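Local atomic coordinates of protein (superoxide dismutase) (Aquifex pyrophilus, PDB entry 1COJ), a protein that catalyses the conversion of superoxide radicals to hydrogen peroxide and oxygen at an iron centre, protecting the cell from these toxic species. Residues L80-Y84 and V161-H167; K103-I108 and S137-V141; G94-L100 and W190-N194; N15-I19 and A183-N187; Y35-Y39 and F73-V78. All blocks are in the same frame, centred on the assembly; numbering follows the deposited sequence.

Interaction 1: L80-Y84 and V161-H167. With FE (Fe (III) ion), chain B.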
# COMPACT_ATOMS: atom_id res chain seq x y z
N LEU A 80 18.89 -2.53 1.53
CA LEU A 80 18.92 -1.07 1.50
C LEU A 80 19.77 -0.49 2.62
O LEU A 80 20.51 0.47 2.41
CB LEU A 80 17.49 -0.52 1.53
CG LEU A 80 16.80 -0.25 0.18
CD1 LEU A 80 17.33 -1.11 -0.95
CD2 LEU A 80 15.29 -0.42 0.34
N HIS A 81 19.69 -1.09 3.81
CA HIS A 81 20.49 -0.61 4.93
C HIS A 81 21.98 -0.86 4.70
O HIS A 81 22.81 -0.00 5.02
CB HIS A 81 20.03 -1.21 6.26
CG HIS A 81 18.85 -0.51 6.85
ND1 HIS A 81 17.54 -0.89 6.64
CD2 HIS A 81 18.78 0.62 7.60
CE1 HIS A 81 16.74 -0.01 7.23
NE2 HIS A 81 17.45 0.93 7.83
N GLU A 82 22.31 -2.00 4.11
CA GLU A 82 23.71 -2.31 3.84
C GLU A 82 24.30 -1.34 2.82
O GLU A 82 25.46 -0.95 2.92
CB GLU A 82 23.87 -3.76 3.40
CG GLU A 82 23.56 -4.73 4.51
CD GLU A 82 23.84 -6.17 4.16
OE1 GLU A 82 23.80 -7.01 5.08
OE2 GLU A 82 24.08 -6.48 2.97
N LEU A 83 23.48 -0.95 1.84
CA LEU A 83 23.91 -0.01 0.81
C LEU A 83 24.05 1.40 1.41
O LEU A 83 24.92 2.18 1.01
CB LEU A 83 22.90 0.01 -0.34
CG LEU A 83 22.81 -1.24 -1.22
CD1 LEU A 83 21.57 -1.18 -2.08
CD2 LEU A 83 24.06 -1.35 -2.09
N TYR A 84 23.20 1.69 2.38
CA TYR A 84 23.19 2.98 3.07
C TYR A 84 24.41 3.16 3.98
O TYR A 84 25.21 4.08 3.79
CB TYR A 84 21.88 3.10 3.86
CG TYR A 84 21.77 4.29 4.79
CD1 TYR A 84 21.52 5.57 4.28
CD2 TYR A 84 21.84 4.13 6.17
CE1 TYR A 84 21.33 6.66 5.14
CE2 TYR A 84 21.66 5.21 7.03
CZ TYR A 84 21.40 6.47 6.51
OH TYR A 84 21.13 7.52 7.37
N VAL A 161 21.71 5.60 -1.94
CA VAL A 161 20.50 5.26 -1.20
C VAL A 161 20.36 6.11 0.07
O VAL A 161 21.25 6.10 0.93
CB VAL A 161 20.51 3.76 -0.81
CG1 VAL A 161 19.27 3.41 -0.03
CG2 VAL A 161 20.61 2.89 -2.05
N ILE A 162 19.27 6.85 0.17
CA ILE A 162 19.02 7.70 1.34
C ILE A 162 17.82 7.19 2.11
O ILE A 162 16.72 7.06 1.57
CB ILE A 162 18.75 9.18 0.95
CG1 ILE A 162 19.82 9.70 -0.01
CG2 ILE A 162 18.70 10.05 2.20
CD1 ILE A 162 19.61 11.14 -0.46
N ASP A 163 18.04 6.88 3.39
CA ASP A 163 16.98 6.40 4.27
C ASP A 163 16.19 7.61 4.77
O ASP A 163 16.77 8.52 5.37
CB ASP A 163 17.60 5.67 5.46
CG ASP A 163 16.57 4.91 6.29
OD1 ASP A 163 15.37 4.99 5.98
OD2 ASP A 163 16.98 4.20 7.23
N THR A 164 14.88 7.63 4.53
CA THR A 164 14.06 8.74 5.01
C THR A 164 13.10 8.31 6.12
O THR A 164 12.22 9.06 6.51
CB THR A 164 13.30 9.46 3.86
OG1 THR A 164 12.38 8.56 3.24
CG2 THR A 164 14.27 9.99 2.82
N TYR A 165 13.25 7.08 6.60
CA TYR A 165 12.42 6.59 7.70
C TYR A 165 12.76 7.50 8.87
O TYR A 165 13.92 7.90 9.03
CB TYR A 165 12.78 5.16 8.09
CG TYR A 165 11.98 4.09 7.39
CD1 TYR A 165 11.06 3.30 8.10
CD2 TYR A 165 12.16 3.82 6.03
CE1 TYR A 165 10.34 2.28 7.47
CE2 TYR A 165 11.44 2.80 5.39
CZ TYR A 165 10.54 2.03 6.12
OH TYR A 165 9.85 1.00 5.50
N GLU A 166 11.78 7.77 9.73
CA GLU A 166 12.00 8.64 10.87
C GLU A 166 13.10 8.20 11.82
O GLU A 166 13.79 9.04 12.39
CB GLU A 166 10.68 8.85 11.62
CG GLU A 166 9.65 9.53 10.75
CD GLU A 166 8.32 9.75 11.43
OE1 GLU A 166 7.88 8.88 12.21
OE2 GLU A 166 7.69 10.79 11.15
N HIS A 167 13.31 6.90 11.97
CA HIS A 167 14.35 6.40 12.86
C HIS A 167 15.76 6.76 12.38
O HIS A 167 16.71 6.75 13.16
CB HIS A 167 14.23 4.89 13.08
CG HIS A 167 14.37 4.06 11.84
ND1 HIS A 167 13.48 3.07 11.46
CD2 HIS A 167 15.33 4.06 10.89
CE1 HIS A 167 13.94 2.52 10.33
NE2 HIS A 167 15.06 3.10 9.95
FE FE B . 16.42 2.75 8.41
O HOH W 1 14.84 2.44 7.21

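Interaction 2: K103-I108 and S137-V141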
# COMPACT_ATOMS: atom_id res chain seq x y z
N LYS A 103 27.47 10.87 -17.21
CA LYS A 103 26.19 10.17 -17.31
C LYS A 103 25.09 11.00 -16.64
O LYS A 103 23.99 11.15 -17.18
CB LYS A 103 26.28 8.80 -16.66
CG LYS A 103 25.10 7.87 -16.95
CD LYS A 103 25.47 6.85 -18.01
CE LYS A 103 24.32 5.90 -18.32
NZ LYS A 103 23.27 6.53 -19.15
N ILE A 104 25.40 11.53 -15.46
CA ILE A 104 24.46 12.36 -14.71
C ILE A 104 24.11 13.59 -15.54
O ILE A 104 22.96 14.04 -15.58
CB ILE A 104 25.07 12.83 -13.36
CG1 ILE A 104 25.12 11.66 -12.37
CG2 ILE A 104 24.28 14.00 -12.78
CD1 ILE A 104 25.76 12.00 -11.05
N GLU A 105 25.11 14.12 -16.22
CA GLU A 105 24.94 15.30 -17.05
C GLU A 105 23.96 15.04 -18.18
O GLU A 105 23.02 15.81 -18.38
CB GLU A 105 26.28 15.74 -17.60
CG GLU A 105 26.30 17.16 -18.10
CD GLU A 105 27.67 17.59 -18.59
OE1 GLU A 105 27.72 18.43 -19.51
OE2 GLU A 105 28.69 17.08 -18.07
N GLU A 106 24.13 13.94 -18.90
CA GLU A 106 23.24 13.64 -20.01
C GLU A 106 21.87 13.09 -19.62
O GLU A 106 20.89 13.36 -20.31
CB GLU A 106 23.93 12.73 -21.04
CG GLU A 106 24.51 11.44 -20.49
CD GLU A 106 25.31 10.68 -21.54
OE1 GLU A 106 26.54 10.58 -21.38
OE2 GLU A 106 24.70 10.20 -22.52
N ASP A 107 21.79 12.37 -18.51
CA ASP A 107 20.52 11.80 -18.06
C ASP A 107 19.70 12.73 -17.18
O ASP A 107 18.49 12.81 -17.33
CB ASP A 107 20.74 10.49 -17.31
CG ASP A 107 21.19 9.36 -18.21
OD1 ASP A 107 21.65 8.34 -17.67
OD2 ASP A 107 21.08 9.49 -19.45
N ILE A 108 20.37 13.40 -16.24
CA ILE A 108 19.69 14.29 -15.30
C ILE A 108 19.81 15.78 -15.65
O ILE A 108 18.90 16.55 -15.36
CB ILE A 108 20.22 14.07 -13.85
CG1 ILE A 108 20.28 12.57 -13.51
CG2 ILE A 108 19.33 14.81 -12.85
CD1 ILE A 108 18.93 11.90 -13.37
N SER A 137 16.24 1.01 -19.59
CA SER A 137 16.47 2.16 -20.46
C SER A 137 17.94 2.58 -20.49
O SER A 137 18.36 3.34 -21.36
CB SER A 137 15.62 3.35 -19.99
OG SER A 137 16.12 3.88 -18.77
N GLY A 138 18.72 2.08 -19.54
CA GLY A 138 20.13 2.42 -19.46
C GLY A 138 20.34 3.84 -18.96
O GLY A 138 21.42 4.40 -19.13
N ARG A 139 19.32 4.40 -18.32
CA ARG A 139 19.39 5.77 -17.81
C ARG A 139 19.38 5.82 -16.29
O ARG A 139 18.81 4.95 -15.62
CB ARG A 139 18.22 6.59 -18.34
CG ARG A 139 18.18 6.73 -19.85
CD ARG A 139 16.80 7.17 -20.32
NE ARG A 139 16.38 8.45 -19.76
CZ ARG A 139 16.97 9.62 -20.02
NH1 ARG A 139 18.01 9.68 -20.84
NH2 ARG A 139 16.48 10.74 -19.49
N LEU A 140 20.03 6.84 -15.73
CA LEU A 140 20.05 7.03 -14.29
C LEU A 140 18.69 7.62 -13.97
O LEU A 140 18.19 8.48 -14.71
CB LEU A 140 21.15 8.01 -13.87
CG LEU A 140 22.60 7.53 -14.01
CD1 LEU A 140 23.55 8.64 -13.60
CD2 LEU A 140 22.84 6.29 -13.17
N VAL A 141 18.07 7.13 -12.90
CA VAL A 141 16.75 7.61 -12.48
C VAL A 141 16.68 7.74 -10.97
O VAL A 141 17.43 7.08 -10.24
CB VAL A 141 15.61 6.67 -12.95
CG1 VAL A 141 15.60 6.53 -14.47
CG2 VAL A 141 15.73 5.31 -12.29
O HOH W 2 18.03 13.57 -20.76

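Interaction 3: G94-L100 and W190-N194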
# COMPACT_ATOMS: atom_id res chain seq x y z
N GLY A 94 36.81 10.80 -1.47
CA GLY A 94 36.85 10.80 -2.92
C GLY A 94 35.94 11.82 -3.55
O GLY A 94 35.52 12.78 -2.90
N GLU A 95 35.64 11.61 -4.83
CA GLU A 95 34.78 12.48 -5.61
C GLU A 95 34.11 11.65 -6.70
O GLU A 95 34.60 10.57 -7.05
CB GLU A 95 35.60 13.57 -6.31
CG GLU A 95 35.95 14.77 -5.47
CD GLU A 95 36.68 15.82 -6.29
OE1 GLU A 95 36.11 16.24 -7.33
OE2 GLU A 95 37.80 16.22 -5.92
N PRO A 96 32.97 12.12 -7.23
CA PRO A 96 32.33 11.33 -8.28
C PRO A 96 33.25 11.27 -9.51
O PRO A 96 33.88 12.27 -9.88
CB PRO A 96 31.04 12.10 -8.56
CG PRO A 96 31.34 13.50 -8.07
CD PRO A 96 32.14 13.26 -6.83
N SER A 97 33.37 10.09 -10.10
CA SER A 97 34.22 9.90 -11.27
C SER A 97 33.75 10.71 -12.47
O SER A 97 32.59 11.13 -12.53
CB SER A 97 34.27 8.41 -11.63
OG SER A 97 32.98 7.92 -11.96
N GLU A 98 34.64 10.91 -13.43
CA GLU A 98 34.30 11.66 -14.63
C GLU A 98 33.20 10.94 -15.39
O GLU A 98 32.27 11.57 -15.88
CB GLU A 98 35.52 11.86 -15.53
CG GLU A 98 36.60 12.76 -14.91
CD GLU A 98 36.10 14.17 -14.59
OE1 GLU A 98 36.21 14.59 -13.41
OE2 GLU A 98 35.60 14.86 -15.51
N ALA A 99 33.29 9.61 -15.44
CA ALA A 99 32.29 8.80 -16.12
C ALA A 99 30.92 9.01 -15.47
O ALA A 99 29.91 9.17 -16.16
CB ALA A 99 32.68 7.33 -16.08
N LEU A 100 30.89 9.02 -14.13
CA LEU A 100 29.64 9.21 -13.41
C LEU A 100 29.08 10.61 -13.67
O LEU A 100 27.89 10.76 -13.96
CB LEU A 100 29.84 9.00 -11.90
CG LEU A 100 28.62 9.25 -11.02
CD1 LEU A 100 27.45 8.37 -11.45
CD2 LEU A 100 28.97 9.00 -9.56
N TRP A 190 32.57 8.44 -2.00
CA TRP A 190 32.52 8.35 -3.45
C TRP A 190 33.29 7.19 -4.06
O TRP A 190 33.03 6.81 -5.20
CB TRP A 190 32.93 9.67 -4.08
CG TRP A 190 31.91 10.73 -3.86
CD1 TRP A 190 31.95 11.75 -2.95
CD2 TRP A 190 30.65 10.84 -4.53
NE1 TRP A 190 30.79 12.49 -3.01
CE2 TRP A 190 29.98 11.95 -3.97
CE3 TRP A 190 30.02 10.10 -5.54
CZ2 TRP A 190 28.70 12.35 -4.40
CZ3 TRP A 190 28.75 10.50 -5.97
CH2 TRP A 190 28.11 11.61 -5.39
N ASP A 191 34.23 6.62 -3.31
CA ASP A 191 34.99 5.48 -3.81
C ASP A 191 34.00 4.33 -3.98
O ASP A 191 34.02 3.62 -4.99
CB ASP A 191 36.09 5.08 -2.82
CG ASP A 191 37.26 6.05 -2.80
OD1 ASP A 191 37.22 7.08 -3.51
OD2 ASP A 191 38.24 5.77 -2.08
N VAL A 192 33.11 4.19 -3.00
CA VAL A 192 32.09 3.15 -3.00
C VAL A 192 31.09 3.37 -4.14
O VAL A 192 30.83 2.47 -4.94
CB VAL A 192 31.34 3.11 -1.64
CG1 VAL A 192 30.13 2.17 -1.71
CG2 VAL A 192 32.28 2.63 -0.54
N VAL A 193 30.56 4.59 -4.24
CA VAL A 193 29.60 4.93 -5.28
C VAL A 193 30.19 4.76 -6.69
O VAL A 193 29.54 4.21 -7.57
CB VAL A 193 29.07 6.38 -5.11
CG1 VAL A 193 28.06 6.72 -6.20
CG2 VAL A 193 28.44 6.54 -3.73
N ASN A 194 31.43 5.22 -6.88
CA ASN A 194 32.08 5.10 -8.19
C ASN A 194 32.24 3.64 -8.60
O ASN A 194 32.07 3.31 -9.78
CB ASN A 194 33.45 5.79 -8.18
CG ASN A 194 33.36 7.30 -8.06
OD1 ASN A 194 34.36 7.97 -7.82
ND2 ASN A 194 32.16 7.85 -8.22
O HOH W 3 32.83 5.16 -11.80

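Interaction 4: N15-I19 and A183-N187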
# COMPACT_ATOMS: atom_id res chain seq x y z
N ASN A 15 31.54 8.22 14.02
CA ASN A 15 32.07 9.57 14.02
C ASN A 15 31.76 10.34 12.74
O ASN A 15 32.58 11.11 12.25
CB ASN A 15 33.58 9.57 14.29
CG ASN A 15 33.94 8.91 15.61
OD1 ASN A 15 33.20 9.00 16.58
ND2 ASN A 15 35.08 8.23 15.64
N LEU A 16 30.55 10.15 12.21
CA LEU A 16 30.14 10.85 11.01
C LEU A 16 29.95 12.34 11.31
O LEU A 16 29.70 12.73 12.44
CB LEU A 16 28.84 10.27 10.45
CG LEU A 16 28.84 8.79 10.04
CD1 LEU A 16 27.45 8.38 9.57
CD2 LEU A 16 29.86 8.56 8.96
N GLU A 17 30.07 13.15 10.27
CA GLU A 17 29.93 14.59 10.40
C GLU A 17 28.45 14.97 10.23
O GLU A 17 27.92 14.97 9.13
CB GLU A 17 30.79 15.28 9.33
CG GLU A 17 30.89 16.78 9.46
CD GLU A 17 31.78 17.38 8.39
OE1 GLU A 17 32.91 16.87 8.18
OE2 GLU A 17 31.35 18.36 7.74
N GLY A 18 27.79 15.28 11.34
CA GLY A 18 26.38 15.66 11.28
C GLY A 18 25.42 14.54 11.65
O GLY A 18 24.22 14.77 11.78
N ILE A 19 25.94 13.33 11.78
CA ILE A 19 25.13 12.18 12.15
C ILE A 19 25.86 11.51 13.31
O ILE A 19 26.91 10.89 13.13
CB ILE A 19 24.94 11.20 10.97
CG1 ILE A 19 24.26 11.93 9.80
CG2 ILE A 19 24.09 10.02 11.40
CD1 ILE A 19 24.13 11.11 8.53
N ALA A 183 23.56 16.58 5.86
CA ALA A 183 24.59 15.83 6.58
C ALA A 183 24.94 14.55 5.83
O ALA A 183 26.11 14.19 5.74
CB ALA A 183 24.11 15.52 8.00
N PHE A 184 23.94 13.89 5.26
CA PHE A 184 24.16 12.66 4.50
C PHE A 184 25.14 12.93 3.35
O PHE A 184 26.10 12.19 3.14
CB PHE A 184 22.84 12.10 3.95
CG PHE A 184 23.03 10.90 3.06
CD1 PHE A 184 23.05 9.61 3.60
CD2 PHE A 184 23.20 11.05 1.69
CE1 PHE A 184 23.26 8.50 2.78
CE2 PHE A 184 23.40 9.95 0.86
CZ PHE A 184 23.43 8.67 1.41
N PHE A 185 24.89 14.01 2.61
CA PHE A 185 25.75 14.37 1.49
C PHE A 185 27.19 14.69 1.90
O PHE A 185 28.12 14.48 1.12
CB PHE A 185 25.15 15.53 0.70
CG PHE A 185 24.10 15.10 -0.29
CD1 PHE A 185 24.46 14.65 -1.55
CD2 PHE A 185 22.75 15.10 0.06
CE1 PHE A 185 23.50 14.22 -2.47
CE2 PHE A 185 21.78 14.67 -0.85
CZ PHE A 185 22.16 14.23 -2.11
N LYS A 186 27.38 15.16 3.13
CA LYS A 186 28.72 15.49 3.64
C LYS A 186 29.55 14.25 3.95
O LYS A 186 30.77 14.34 4.03
CB LYS A 186 28.64 16.33 4.91
CG LYS A 186 28.13 17.74 4.75
CD LYS A 186 28.46 18.54 6.01
CE LYS A 186 27.78 19.91 6.01
NZ LYS A 186 26.31 19.81 6.25
N ASN A 187 28.90 13.11 4.12
CA ASN A 187 29.62 11.89 4.46
C ASN A 187 29.63 10.81 3.39
O ASN A 187 29.94 9.65 3.69
CB ASN A 187 29.07 11.32 5.77
CG ASN A 187 29.28 12.25 6.94
OD1 ASN A 187 28.40 13.01 7.31
ND2 ASN A 187 30.45 12.17 7.53

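Interaction 5: Y35-Y39 and F73-V78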
# COMPACT_ATOMS: atom_id res chain seq x y z
N TYR A 35 15.83 -6.65 10.85
CA TYR A 35 15.40 -7.10 9.53
C TYR A 35 16.10 -8.40 9.17
O TYR A 35 15.51 -9.28 8.54
CB TYR A 35 15.70 -6.04 8.46
CG TYR A 35 14.96 -4.74 8.68
CD1 TYR A 35 13.57 -4.73 8.87
CD2 TYR A 35 15.64 -3.53 8.72
CE1 TYR A 35 12.89 -3.54 9.10
CE2 TYR A 35 14.96 -2.33 8.95
CZ TYR A 35 13.58 -2.35 9.14
OH TYR A 35 12.89 -1.17 9.34
N VAL A 36 17.36 -8.52 9.57
CA VAL A 36 18.14 -9.73 9.31
C VAL A 36 17.51 -10.91 10.06
O VAL A 36 17.26 -11.98 9.48
CB VAL A 36 19.63 -9.56 9.73
CG1 VAL A 36 20.38 -10.88 9.59
CG2 VAL A 36 20.29 -8.49 8.87
N ALA A 37 17.19 -10.69 11.33
CA ALA A 37 16.59 -11.73 12.16
C ALA A 37 15.24 -12.19 11.62
O ALA A 37 14.97 -13.39 11.54
CB ALA A 37 16.44 -11.22 13.59
N LYS A 38 14.38 -11.25 11.25
CA LYS A 38 13.07 -11.59 10.72
C LYS A 38 13.12 -12.27 9.36
O LYS A 38 12.33 -13.18 9.09
CB LYS A 38 12.16 -10.36 10.70
CG LYS A 38 11.54 -10.07 12.05
CD LYS A 38 10.67 -11.24 12.50
CE LYS A 38 10.10 -11.00 13.87
NZ LYS A 38 9.11 -12.05 14.20
N TYR A 39 14.06 -11.85 8.52
CA TYR A 39 14.22 -12.46 7.21
C TYR A 39 14.55 -13.94 7.42
O TYR A 39 13.99 -14.82 6.76
CB TYR A 39 15.35 -11.79 6.42
CG TYR A 39 15.70 -12.49 5.13
CD1 TYR A 39 15.00 -12.23 3.95
CD2 TYR A 39 16.74 -13.42 5.09
CE1 TYR A 39 15.32 -12.89 2.77
CE2 TYR A 39 17.06 -14.08 3.91
CZ TYR A 39 16.35 -13.82 2.76
OH TYR A 39 16.66 -14.50 1.60
N PHE A 73 9.69 -7.16 2.39
CA PHE A 73 9.85 -6.07 3.35
C PHE A 73 11.17 -6.20 4.10
O PHE A 73 11.97 -5.25 4.14
CB PHE A 73 8.69 -6.06 4.36
CG PHE A 73 8.76 -4.91 5.34
CD1 PHE A 73 8.38 -3.63 4.95
CD2 PHE A 73 9.23 -5.11 6.63
CE1 PHE A 73 8.47 -2.56 5.84
CE2 PHE A 73 9.33 -4.06 7.53
CZ PHE A 73 8.95 -2.77 7.14
N ASN A 74 11.41 -7.38 4.65
CA ASN A 74 12.62 -7.62 5.41
C ASN A 74 13.90 -7.73 4.59
O ASN A 74 14.93 -7.17 4.97
CB ASN A 74 12.43 -8.83 6.34
CG ASN A 74 11.42 -8.55 7.45
OD1 ASN A 74 10.27 -8.98 7.38
ND2 ASN A 74 11.84 -7.80 8.45
N TYR A 75 13.83 -8.39 3.44
CA TYR A 75 15.01 -8.53 2.60
C TYR A 75 15.46 -7.16 2.09
O TYR A 75 16.65 -6.86 2.08
CB TYR A 75 14.77 -9.48 1.43
CG TYR A 75 16.03 -9.80 0.65
CD1 TYR A 75 17.14 -10.36 1.28
CD2 TYR A 75 16.10 -9.53 -0.71
CE1 TYR A 75 18.31 -10.63 0.56
CE2 TYR A 75 17.26 -9.80 -1.44
CZ TYR A 75 18.36 -10.35 -0.79
OH TYR A 75 19.51 -10.61 -1.51
N MET A 76 14.50 -6.34 1.67
CA MET A 76 14.83 -5.00 1.19
C MET A 76 15.35 -4.17 2.36
O MET A 76 16.24 -3.34 2.20
CB MET A 76 13.63 -4.33 0.54
CG MET A 76 13.35 -4.82 -0.88
SD MET A 76 14.66 -4.41 -2.05
CE MET A 76 15.69 -5.89 -2.01
N GLY A 77 14.80 -4.42 3.55
CA GLY A 77 15.24 -3.73 4.74
C GLY A 77 16.72 -4.02 4.95
O GLY A 77 17.49 -3.11 5.23
N VAL A 78 17.12 -5.28 4.77
CA VAL A 78 18.53 -5.66 4.91
C VAL A 78 19.40 -4.99 3.83
O VAL A 78 20.31 -4.22 4.15
CB VAL A 78 18.71 -7.21 4.81
CG1 VAL A 78 20.19 -7.59 4.80
CG2 VAL A 78 17.99 -7.91 5.96

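Interaction 1: L80-Y84 and V161-H167
The iron site spans this contact: His81 of helix 63-86 faces Asp163 and His167 from the end of strand 157-163 and the turn after it. The iron is bound by His81 NE2 at 2.2 Å, by His167 NE2 at 2.1 Å and by Asp163 OD2 at 2.0 Å. A water and His27 complete the five-ligand set, which is characteristic of the iron/manganese superoxide dismutase family. One metal thus ties the alpha-hairpin domain to the C-terminal domain. The His81 ring and the Asp163 carboxylate stand almost perpendicular, with planes 85° apart. His81 ND1 is held by Gly77 O, and His167 ND1 is hydrogen-bonded to Glu166 of the second subunit. The other Asp163 oxygen looks back to the chain. Its OD1 accepts from Tyr165 N at 3.0 Å, met from above the carboxylate plane, and this forms an Asx turn. The iron-bound water donates a weak bond to the same OD1.

Behind the metal, Tyr84 lies against the strand. Its CG is anti to the backbone N (chi1 172°), which carries the ring over to Asp163. Asp163 CB makes a CH-pi contact with one face, 4.0 Å from the ring centroid. Val161 O sits at the ring edge, 3.4 Å from Tyr84 CD1. Tyr84 OH is bonded to Tyr180 OH. Nearby, Val161 CG2 packs on Leu83 CB at 4.1 Å.

Interaction 2: K103-I108 and S137-V141
One carboxylate oxygen, Asp107 OD1, takes two donors from different directions, while its twin OD2 lies by the flat of a guanidinium. Leu140 N gives a fairly straight bond to Asp107 OD1 of 2.9 Å (166°), arriving from above the carboxylate plane. Lys103 NZ reaches Asp107 OD1 at 2.8 Å on the syn side, as a salt bridge within the helix. Lys103 NZ also bonds to Gly138 O at 2.8 Å, in the carbonyl plane. Bends at chi2 (102°) and chi4 bring NZ to both oxygens. Here the C-terminal end of helix 98-107 crosses strand 139-145, outermost in the sheet within this chain, the short axes 82° apart. Arg139 completes the salt-bridge network. Asp107 CG lies over one guanidinium face and OD2 is 3.4 Å from Arg139 NH1, so the attraction is one of charge, with no N-H aimed at the oxygen. Putting an alanine at Asp107 would probably leave Leu140 N without its acceptor and the charges of Lys103 and Arg139 without their shared partner. Leu140 CD1 packs on Ile104 CG1 at 3.6 Å and on Lys103 CG at 3.8 Å. Cys114 of helix 111-124 touches both Ile104 and Ile108.

Interaction 3: G94-L100 and W190-N194
Trp190 packs along residues 94-97 and reaches Leu100 in the first turn of helix 98-107. Trp190 CB lies 3.4 Å from Glu95 N. CG comes next, close to Glu95 C and CA. Trp190 CD1 lies 3.7 Å from Gly94 O. The torsion at chi1 (-70°) sets CG anti to the carbonyl carbon and lays the indole beside the 94-97 loop. Pro96 CD sits 3.8 Å from the centroid of the Trp190 five-membered ring and 14° off the normal, a CH-pi contact near its centre. Further along, CE3 and CZ3 run under Pro96 CB. At the far end, Trp190 CZ3 touches Leu100 CD2 at 3.9 Å, and Leu100 crosses the indole at about a right angle.

One turn on, the side chain of Asn194 projects at Glu95, Pro96 and Ser97, with its CG 3.5 Å from Ser97 N. Ser97 is the N-cap of helix 98-107: its OG accepts from Leu100 N at 3.2 Å. A water joins that OG to Asn194 O. Leu100 CD2 also meets Val193 CG1. Gly94 has positive phi and faces Asp191, whose OD2 forms a salt bridge to Lys93. The contact thus sets the start of helix 98-107 against the first turn of helix 190-207, whose Phe197 also packs on Leu100, while Ile160 of strand 157-163 touches Trp190 and Val193.

Interaction 4: N15-I19 and A183-N187
The amide of Asn187 turns its outer edge to the backbone of Glu17, and Leu16 CB lies over one face, 4.1 Å from Asn187 CG. Toward the main chain of the loop, Asn187 CG is 3.5 Å from Glu17 N and 3.7 Å from Glu17 O. The Asn187 torsion (chi1 -63°) puts CG anti to the carbonyl carbon and sends the amide across to the loop. Shortening Asn187 to an alanine here would probably open a gap beside Leu16 and leave Glu17 N and O without the polar group now facing them. The other flat group belongs to Phe184, which leaves the helix on the side away from the loop. Its ring packs on Ile160 and Ile162 of strand 157-163.

At the surface Glu17 and Lys186 cross at about a right angle. Glu17 OE2 touches Lys186 CD at 3.4 Å, while NZ stays 5.5 Å from OE2, so the charges are near but not in contact. Gly18 has backbone angles that call for glycine, and any CB would collide with Ala183 CB. Its O bonds to Tyr173 OH. Inside, Ile19 CG1 packs on Ala183 CB at 4.0 Å and reaches toward the helix with CD1. Loop 15-19 leads into helix 21-47, so the contact joins the alpha-hairpin domain to the end of helix 177-186 in the C-terminal domain, as in the two-domain iron/manganese superoxide dismutase fold.

Interaction 5: Y35-Y39 and F73-V78
Tyr35 of helix 21-47 is a knob in a hole formed by Phe73, Asn74, Gly77 and Val78 of helix 63-86. The two helices run roughly antiparallel, their short axes 8.3 Å apart at 143°. Gly77 makes the hole possible, since a CB there would collide with Tyr35 CG. Its CA lies over one face of the Tyr35 ring, 4.3 Å from the centroid, in a CH-pi contact offset toward the rim. The amide end of Asn74 meets the ring at its edge.

Apolar contacts flank the knob. Tyr35 CE1 touches Phe73 CE2 at 3.9 Å. Val78 CG2 fits between Tyr35 CB at 3.9 Å and Val36 CG2 at 3.8 Å.

Tyr39 and Tyr75 form the aromatic pair of the contact, oblique, neither stacked nor edge-to-face. They lie side by side and point the same way, with centroids 5.2 Å apart and planes at 33°. CG anti to the backbone N (chi1 172°) swings the Tyr39 ring to Tyr75, and Tyr39 CE1 reaches Tyr75 CD1 at 3.5 Å.

Among polar groups, Lys38 CB touches the amide of Asn74. Lys38 NZ forms a salt bridge to Glu41 and a hydrogen bond to Tyr61 O of the fourth subunit.

Cohesion across this alpha hairpin therefore comes from shape and van der Waals contact. Tyr35 OH finds its partner, His148, outside the two segments. The Tyr35 ring also borders the iron ligand His81, so the hairpin packing carries into the wall around the metal.

From the N terminus, loop 15-19 opens interaction 4, the longest loop in sequence, which closes at 183-187. Inside it, interaction 5 pairs 35-39 with 73-78 and closes the alpha hairpin first. Interaction 1 then starts at 80-84 on the same helix and closes at 161-167, also nested in interaction 4. Interaction 3 opens at 94-100 but closes only at 190-194, so it crosses both interaction 1 and interaction 4. Interaction 2, 103-108 with 137-141, is nested in all three. Interactions 1 and 4 tie hairpin to C-terminal domain and meet at Phe184. Interactions 2 and 3 join helix 98-107 to the sheet and to helix 190-207.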